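Local coordinates for protein glycoside hydrolase family 81 (Clostridium thermocellum, PDB 6FOP) that probably hydrolyses the beta-1,3-glucosidic bonds of glucans such as laminarin, as part of the cellulosome that this bacterium uses to degrade polysaccharides, at residues 62-66 with 96-100; 120-124 with 136-140; 429-433 with 507-511. One frame throughout, in Å; residues are numbered along the deposited sequence.

Interactions 1 and 2 are neighbours in the N-terminal beta-sandwich, whereas interaction 3 lies in the helical C-terminal domain, across the middle of the chain, its centre about 52 Å from the centre of each. Interaction 1 is a surface contact between a hairpin turn and an irregular loop, made mainly by main-chain atoms. Interaction 2 joins two strands of one sheet and is partly buried: a regular set of backbone bonds, one polar face and one apolar face. Val96 and Phe99 of interaction 1 pack on Ser120, Gly121 and Ile123 of interaction 2. Interaction 3, also partly buried, relies on apolar side chains, two alanines flanked by Trp507 and Leu432.

Interaction 1: 62-66 with 96-100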
loop_
_atom_site.group_PDB
_atom_site.type_symbol
_atom_site.label_atom_id
_atom_site.label_comp_id
_atom_site.label_asym_id
_atom_site.label_seq_id
_atom_site.Cartn_x
_atom_site.Cartn_y
_atom_site.Cartn_z
ATOM N N PHE A 62 6.242 8.855 -20.875
ATOM C CA PHE A 62 5.622 9.246 -22.151
ATOM C C PHE A 62 5.957 10.702 -22.437
ATOM O O PHE A 62 6.058 11.512 -21.524
ATOM C CB PHE A 62 4.103 9.043 -22.099
ATOM C CG PHE A 62 3.704 7.591 -22.030
ATOM C CD1 PHE A 62 3.644 6.928 -20.808
ATOM C CD2 PHE A 62 3.393 6.879 -23.197
ATOM C CE1 PHE A 62 3.309 5.594 -20.747
ATOM C CE2 PHE A 62 3.066 5.535 -23.128
ATOM C CZ PHE A 62 3.005 4.900 -21.898
ATOM N N LYS A 63 6.187 11.002 -23.714
ATOM C CA LYS A 63 6.459 12.361 -24.211
ATOM C C LYS A 63 6.012 12.437 -25.658
ATOM O O LYS A 63 5.596 11.434 -26.222
ATOM C CB LYS A 63 7.936 12.733 -24.040
ATOM C CG LYS A 63 8.902 11.823 -24.777
ATOM C CD LYS A 63 10.340 12.204 -24.501
ATOM C CE LYS A 63 11.314 11.368 -25.326
ATOM N NZ LYS A 63 12.718 11.649 -24.923
ATOM N N ALA A 64 6.052 13.633 -26.242
ATOM C CA ALA A 64 5.562 13.796 -27.604
ATOM C C ALA A 64 6.151 12.782 -28.608
ATOM O O ALA A 64 5.422 12.261 -29.452
ATOM C CB ALA A 64 5.762 15.237 -28.064
ATOM N N GLU A 65 7.442 12.477 -28.492
ATOM C CA GLU A 65 8.133 11.575 -29.434
ATOM C C GLU A 65 7.708 10.110 -29.257
ATOM O O GLU A 65 7.737 9.324 -30.201
ATOM C CB GLU A 65 9.664 11.679 -29.236
ATOM C CG GLU A 65 10.483 10.752 -30.138
ATOM C CD GLU A 65 11.965 10.775 -29.867
ATOM O OE1 GLU A 65 12.417 11.471 -28.927
ATOM O OE2 GLU A 65 12.687 10.063 -30.596
ATOM N N GLY A 66 7.372 9.710 -28.034
ATOM C CA GLY A 66 7.125 8.295 -27.775
ATOM C C GLY A 66 7.307 7.944 -26.315
ATOM O O GLY A 66 6.972 8.751 -25.423
ATOM N N VAL A 96 5.390 9.284 -37.406
ATOM C CA VAL A 96 4.712 10.191 -36.521
ATOM C C VAL A 96 5.779 10.628 -35.535
ATOM O O VAL A 96 6.200 9.846 -34.704
ATOM C CB VAL A 96 3.525 9.530 -35.786
ATOM C CG1 VAL A 96 2.873 10.530 -34.844
ATOM C CG2 VAL A 96 2.491 9.034 -36.791
ATOM N N TYR A 97 6.232 11.868 -35.638
ATOM C CA TYR A 97 7.278 12.380 -34.744
ATOM C C TYR A 97 6.706 13.075 -33.500
ATOM O O TYR A 97 7.423 13.235 -32.502
ATOM C CB TYR A 97 8.230 13.306 -35.517
ATOM C CG TYR A 97 9.313 12.581 -36.313
ATOM C CD1 TYR A 97 9.020 11.451 -37.083
ATOM C CD2 TYR A 97 10.641 13.046 -36.314
ATOM C CE1 TYR A 97 10.001 10.783 -37.819
ATOM C CE2 TYR A 97 11.633 12.392 -37.040
ATOM C CZ TYR A 97 11.307 11.266 -37.791
ATOM O OH TYR A 97 12.277 10.602 -38.523
ATOM N N THR A 98 5.437 13.496 -33.557
ATOM C CA THR A 98 4.745 14.145 -32.431
ATOM C C THR A 98 3.368 13.511 -32.216
ATOM O O THR A 98 2.501 13.623 -33.083
ATOM C CB THR A 98 4.537 15.663 -32.705
ATOM O OG1 THR A 98 5.796 16.279 -33.003
ATOM C CG2 THR A 98 3.917 16.363 -31.508
ATOM N N PHE A 99 3.163 12.870 -31.067
ATOM C CA PHE A 99 1.864 12.352 -30.685
ATOM C C PHE A 99 1.213 13.385 -29.779
ATOM O O PHE A 99 1.919 14.040 -29.024
ATOM C CB PHE A 99 2.032 11.048 -29.926
ATOM C CG PHE A 99 2.480 9.900 -30.784
ATOM C CD1 PHE A 99 1.570 9.207 -31.556
ATOM C CD2 PHE A 99 3.817 9.534 -30.824
ATOM C CE1 PHE A 99 1.984 8.157 -32.360
ATOM C CE2 PHE A 99 4.242 8.483 -31.626
ATOM C CZ PHE A 99 3.317 7.797 -32.396
ATOM N N PRO A 100 -0.117 13.507 -29.820
ATOM C CA PRO A 100 -0.780 14.579 -29.077
ATOM C C PRO A 100 -0.907 14.317 -27.576
ATOM O O PRO A 100 -1.025 15.267 -26.811
ATOM C CB PRO A 100 -2.175 14.629 -29.703
ATOM C CG PRO A 100 -2.407 13.278 -30.223
ATOM C CD PRO A 100 -1.061 12.783 -30.692
HETATM O O HOH W 1 8.151 9.214 -32.877
#
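Ala64 and Glu65, at the turn of the beta hairpin formed by strands 59-63 and 66-70, meet Tyr97, Thr98 and Phe99 of an irregular loop in the N-terminal beta-sandwich. The hairpin closes itself: Lys63 and Gly66 exchange backbone bonds around a two-residue turn close to type I. Gly66 suits its end of that turn because, with phi at 157°, a beta carbon would press on the carbonyl of Glu65.

Along the loop, Val96 comes first. Its carbonyl O and that of Glu65 share a water, which lies 2.7 Å from Val96 O and has other acceptors in reach. Tyr97 contributes its carbonyl O, which receives a nearly straight CA-H...O contact from Glu65 CA at 3.6 Å. Its side chain sets out away from the hairpin, and the ring makes a cation-pi contact with Arg144. Thr98 CG2, anti to the backbone N, reaches Ala64 CB at 4.1 Å, and the hydroxyl suits an exposed position; Thr98 CA lies 3.6 Å from Ala64 O. That carbonyl also accepts the single direct hydrogen bond between the segments, from Phe99 N to Ala64 O at 2.8 Å and almost linear (171°).

Phe99 is the loop's buried anchor. With CG beside the backbone N (chi1 -71°), its ring reaches Met116 of strand 111-118 and Ile123 of strand 121-128, in the other sheet. The CD2/CE2 edge of Phe99 faces the carbonyl oxygens of Ala64 and Glu65, with Glu65 O in the ring plane, 3.9 Å from Phe99 CE2. Val96 CG1 lies 3.5 Å above one face of the Phe99 ring, and Phe99 O is bonded to Tyr49 OH. Tyr49 and Gln48 both belong to a magnesium site, and Pro100 offers its carbonyl O to Gln48 NE2.

Interaction 2: 120-124 with 136-140; sequences SGSIK and FVFTG
Residues 121-124 and 136-139 run antiparallel at 173° with their axes 4.7 Å apart, Ser122 with Thr139 and Lys124 with Val137 forming hydrogen-bonded pairs and Ile123 with Phe138 the non-hydrogen-bonded pair between them. The bonds differ in direction: Lys124 N approaches Val137 O in the carbonyl plane at 2.8 Å, whereas Ser122 N lies well above the plane of the Thr139 carbonyl.

Ser122 and Thr139 point to the same face of the sheet, where their hydroxyls meet. Each oxygen takes the position between backbone N and carbonyl carbon (chi1 73° in both). Ser122 OG and Thr139 OG1 thereby come within 2.6 Å, in a hydrogen bond whose donor could be either. Ser122 OG is also bonded to a water that donates to Val137 O. Short hydroxyl side chains suit this face, part of which is open to solvent.

The two strands form a beta hairpin within the large antiparallel sheet of the N-terminal beta-sandwich, and their other face turns toward the sandwich interior. There Ile123 lies beside both aromatic neighbours. Its CG1 comes within 3.7 Å of Phe138 CE2, while CG2 sits 4.1 Å above one face of the Phe138 ring, offset toward the rim. The same methyl touches Phe136, with CG2 4.0 Å from Phe136 CD2, so one beta-branched residue touches both rings. Ile67 and Val91 of the facing sheet pack against this group.

Gly121 and Gly140 come together beyond the Ser122-Thr139 pair, their CA atoms 4.1 Å apart; a side chain on Gly140 would collide with Ser120 O. At the other end, extended Lys124 carries its NZ away from Val137 to a salt bridge with Asp105.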
loop_
_atom_site.group_PDB
_atom_site.type_symbol
_atom_site.label_atom_id
_atom_site.label_comp_id
_atom_site.label_asym_id
_atom_site.label_seq_id
_atom_site.Cartn_x
_atom_site.Cartn_y
_atom_site.Cartn_z
ATOM N N SER A 120 -2.240 9.389 -38.407
ATOM C CA SER A 120 -1.409 8.603 -39.311
ATOM C C SER A 120 -0.587 7.491 -38.641
ATOM O O SER A 120 0.260 6.867 -39.274
ATOM C CB SER A 120 -0.515 9.530 -40.147
ATOM O OG SER A 120 0.528 10.071 -39.372
ATOM N N GLY A 121 -0.831 7.212 -37.365
ATOM C CA GLY A 121 -0.115 6.111 -36.719
ATOM C C GLY A 121 -0.276 6.074 -35.208
ATOM O O GLY A 121 -0.733 7.036 -34.596
ATOM N N SER A 122 0.146 4.976 -34.607
ATOM C CA SER A 122 -0.025 4.790 -33.155
ATOM C C SER A 122 0.995 3.831 -32.591
ATOM O O SER A 122 1.563 3.026 -33.300
ATOM C CB SER A 122 -1.438 4.276 -32.854
ATOM O OG SER A 122 -1.584 2.919 -33.222
ATOM N N ILE A 123 1.228 3.959 -31.283
ATOM C CA ILE A 123 1.960 2.976 -30.518
ATOM C C ILE A 123 1.064 2.621 -29.309
ATOM O O ILE A 123 0.601 3.519 -28.601
ATOM C CB ILE A 123 3.289 3.526 -29.960
ATOM C CG1 ILE A 123 4.133 4.136 -31.079
ATOM C CG2 ILE A 123 4.066 2.415 -29.241
ATOM C CD1 ILE A 123 5.344 4.879 -30.585
ATOM N N LYS A 124 0.890 1.323 -29.062
ATOM C CA LYS A 124 0.239 0.835 -27.848
ATOM C C LYS A 124 1.302 0.131 -27.053
ATOM O O LYS A 124 1.931 -0.801 -27.537
ATOM C CB LYS A 124 -0.903 -0.116 -28.163
ATOM C CG LYS A 124 -1.691 -0.508 -26.900
ATOM C CD LYS A 124 -2.954 -1.261 -27.306
ATOM C CE LYS A 124 -3.831 -1.643 -26.141
ATOM N NZ LYS A 124 -5.108 -2.212 -26.677
ATOM N N PHE A 136 4.933 -3.794 -27.244
ATOM C CA PHE A 136 4.421 -2.726 -28.080
ATOM C C PHE A 136 3.712 -3.271 -29.313
ATOM O O PHE A 136 4.129 -4.294 -29.874
ATOM C CB PHE A 136 5.567 -1.811 -28.550
ATOM C CG PHE A 136 6.410 -1.235 -27.423
ATOM C CD1 PHE A 136 7.502 -1.921 -26.935
ATOM C CD2 PHE A 136 6.074 -0.016 -26.854
ATOM C CE1 PHE A 136 8.255 -1.412 -25.879
ATOM C CE2 PHE A 136 6.820 0.495 -25.800
ATOM C CZ PHE A 136 7.913 -0.203 -25.330
ATOM N N VAL A 137 2.673 -2.541 -29.737
ATOM C CA VAL A 137 2.027 -2.800 -31.028
ATOM C C VAL A 137 1.977 -1.463 -31.756
ATOM O O VAL A 137 1.570 -0.446 -31.190
ATOM C CB VAL A 137 0.618 -3.390 -30.849
ATOM C CG1 VAL A 137 -0.122 -3.432 -32.199
ATOM C CG2 VAL A 137 0.729 -4.791 -30.280
ATOM N N PHE A 138 2.408 -1.488 -33.021
ATOM C CA PHE A 138 2.471 -0.309 -33.888
ATOM C C PHE A 138 1.377 -0.336 -34.959
ATOM O O PHE A 138 0.990 -1.407 -35.447
ATOM C CB PHE A 138 3.844 -0.263 -34.572
ATOM C CG PHE A 138 4.924 0.230 -33.678
ATOM C CD1 PHE A 138 5.410 -0.559 -32.636
ATOM C CD2 PHE A 138 5.435 1.489 -33.852
ATOM C CE1 PHE A 138 6.371 -0.043 -31.771
ATOM C CE2 PHE A 138 6.402 1.992 -33.005
ATOM C CZ PHE A 138 6.877 1.222 -31.981
ATOM N N THR A 139 0.879 0.851 -35.319
ATOM C CA THR A 139 0.149 1.009 -36.558
ATOM C C THR A 139 0.734 2.210 -37.326
ATOM O O THR A 139 1.301 3.139 -36.748
ATOM C CB THR A 139 -1.348 1.273 -36.345
ATOM O OG1 THR A 139 -1.547 2.615 -35.849
ATOM C CG2 THR A 139 -1.972 0.226 -35.458
ATOM N N GLY A 140 0.686 2.122 -38.644
ATOM C CA GLY A 140 1.010 3.250 -39.495
ATOM C C GLY A 140 2.471 3.497 -39.723
ATOM O O GLY A 140 2.820 4.487 -40.360
HETATM O O HOH W 2 0.908 6.223 -41.587
HETATM O O HOH W 3 -0.955 0.607 -31.991
#

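Interaction 3: 429-433 with 507-511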
loop_
_atom_site.group_PDB
_atom_site.type_symbol
_atom_site.label_atom_id
_atom_site.label_comp_id
_atom_site.label_asym_id
_atom_site.label_seq_id
_atom_site.Cartn_x
_atom_site.Cartn_y
_atom_site.Cartn_z
ATOM N N GLN A 429 -15.515 -0.360 15.859
ATOM C CA GLN A 429 -15.714 -0.423 17.308
ATOM C C GLN A 429 -17.208 -0.358 17.659
ATOM O O GLN A 429 -17.654 -1.066 18.580
ATOM C CB GLN A 429 -14.940 0.677 18.002
ATOM C CG GLN A 429 -13.417 0.574 17.936
ATOM C CD GLN A 429 -12.848 -0.674 18.574
ATOM O OE1 GLN A 429 -13.523 -1.359 19.341
ATOM N NE2 GLN A 429 -11.600 -0.995 18.264
ATOM N N ILE A 430 -17.982 0.464 16.946
ATOM C CA ILE A 430 -19.425 0.457 17.152
ATOM C C ILE A 430 -20.009 -0.909 16.787
ATOM O O ILE A 430 -20.822 -1.467 17.548
ATOM C CB ILE A 430 -20.133 1.592 16.411
ATOM C CG1 ILE A 430 -19.667 2.938 16.928
ATOM C CG2 ILE A 430 -21.642 1.461 16.528
ATOM C CD1 ILE A 430 -20.020 4.077 16.038
ATOM N N ALA A 431 -19.608 -1.453 15.641
ATOM C CA ALA A 431 -20.129 -2.761 15.201
ATOM C C ALA A 431 -19.917 -3.914 16.168
ATOM O O ALA A 431 -20.778 -4.781 16.307
ATOM C CB ALA A 431 -19.566 -3.100 13.836
ATOM N N LEU A 432 -18.785 -3.891 16.870
ATOM C CA LEU A 432 -18.462 -4.920 17.866
ATOM C C LEU A 432 -19.428 -4.858 19.059
ATOM O O LEU A 432 -19.609 -5.852 19.753
ATOM C CB LEU A 432 -17.018 -4.754 18.362
ATOM C CG LEU A 432 -15.966 -5.135 17.331
ATOM C CD1 LEU A 432 -14.598 -4.574 17.728
ATOM C CD2 LEU A 432 -15.907 -6.647 17.156
ATOM N N ARG A 433 -20.047 -3.699 19.262
ATOM C CA ARG A 433 -20.940 -3.440 20.388
ATOM C C ARG A 433 -22.407 -3.366 20.018
ATOM O O ARG A 433 -23.267 -3.497 20.882
ATOM C CB ARG A 433 -20.525 -2.131 21.054
ATOM C CG ARG A 433 -19.144 -2.197 21.684
ATOM C CD ARG A 433 -18.585 -0.820 21.911
ATOM N NE ARG A 433 -17.345 -0.882 22.671
ATOM C CZ ARG A 433 -16.134 -1.149 22.168
ATOM N NH1 ARG A 433 -15.969 -1.338 20.874
ATOM N NH2 ARG A 433 -15.074 -1.192 22.941
ATOM N N TRP A 507 -14.167 -4.699 11.131
ATOM C CA TRP A 507 -15.514 -4.548 10.585
ATOM C C TRP A 507 -16.065 -5.847 10.024
ATOM O O TRP A 507 -17.190 -6.234 10.293
ATOM C CB TRP A 507 -15.508 -3.467 9.491
ATOM C CG TRP A 507 -16.832 -3.307 8.845
ATOM C CD1 TRP A 507 -17.248 -3.879 7.675
ATOM C CD2 TRP A 507 -17.954 -2.571 9.340
ATOM N NE1 TRP A 507 -18.553 -3.546 7.415
ATOM C CE2 TRP A 507 -19.015 -2.757 8.424
ATOM C CE3 TRP A 507 -18.176 -1.777 10.476
ATOM C CZ2 TRP A 507 -20.262 -2.143 8.584
ATOM C CZ3 TRP A 507 -19.407 -1.193 10.637
ATOM C CH2 TRP A 507 -20.438 -1.379 9.697
ATOM N N GLY A 508 -15.262 -6.522 9.220
ATOM C CA GLY A 508 -15.679 -7.770 8.630
ATOM C C GLY A 508 -15.990 -8.830 9.657
ATOM O O GLY A 508 -17.019 -9.489 9.596
ATOM N N GLU A 509 -15.135 -8.971 10.650
ATOM C CA GLU A 509 -15.397 -9.960 11.665
ATOM C C GLU A 509 -16.602 -9.564 12.524
ATOM O O GLU A 509 -17.437 -10.411 12.835
ATOM C CB GLU A 509 -14.155 -10.165 12.532
ATOM C CG GLU A 509 -14.273 -11.268 13.569
ATOM C CD GLU A 509 -14.430 -12.666 13.020
ATOM O OE1 GLU A 509 -14.332 -12.923 11.784
ATOM O OE2 GLU A 509 -14.683 -13.554 13.840
ATOM N N ALA A 510 -16.724 -8.280 12.866
ATOM C CA ALA A 510 -17.853 -7.829 13.699
ATOM C C ALA A 510 -19.198 -8.037 13.023
ATOM O O ALA A 510 -20.200 -8.286 13.686
ATOM C CB ALA A 510 -17.704 -6.364 14.047
ATOM N N THR A 511 -19.230 -7.891 11.700
ATOM C CA THR A 511 -20.478 -7.999 10.945
ATOM C C THR A 511 -20.696 -9.375 10.341
ATOM O O THR A 511 -21.704 -9.599 9.659
ATOM C CB THR A 511 -20.561 -6.915 9.857
ATOM O OG1 THR A 511 -19.482 -7.077 8.934
ATOM C CG2 THR A 511 -20.526 -5.497 10.454
HETATM O O HOH W 4 -21.934 -6.063 14.039
#
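Trp507 has CG anti to its backbone N (chi1 177°), a torsion that swings the indole back toward the neighbouring helix although the side chain sets out away from it, bringing CZ3 within 3.7 Å of Ala431 CB. Leu432 starts off to the flank of the contact, but chi1 (-71°) sets CG beside its own N, and chi2 then directs CD2 inward, to 3.6 Å from Ala510 CB. Between these two larger groups the methyls of Ala431 and Ala510 point at each other, their CB atoms 3.8 Å apart.

Segments 429-433 and 507-511, late in helices 416-433 and 494-511, run nearly parallel, at 15°, with their axes 8.6 Å apart. Both belong to the helical domain of the family, an (alpha/alpha)6 barrel. Alanine suits both central positions because its short side chain allows the helices this close approach.

Trp507 is held from several sides. Thr511 CG2 lies 3.7 Å above the centre of the indole, and Thr511 OG1 bonds back to Trp507 O, where it and Thr511 N arrive from opposite faces of the carbonyl plane. The indole NE1 is bonded to Glu448, and Ala438 packs on the side chain. A water gives the helices a polar link, donating to Ala431 O at 2.9 Å and to Ala510 O. Side-chain contact across the pair is thus purely apolar, so its attraction should come from close packing and the exclusion of water, while the bridging water probably meets some of the hydrogen-bonding need of the two carbonyls.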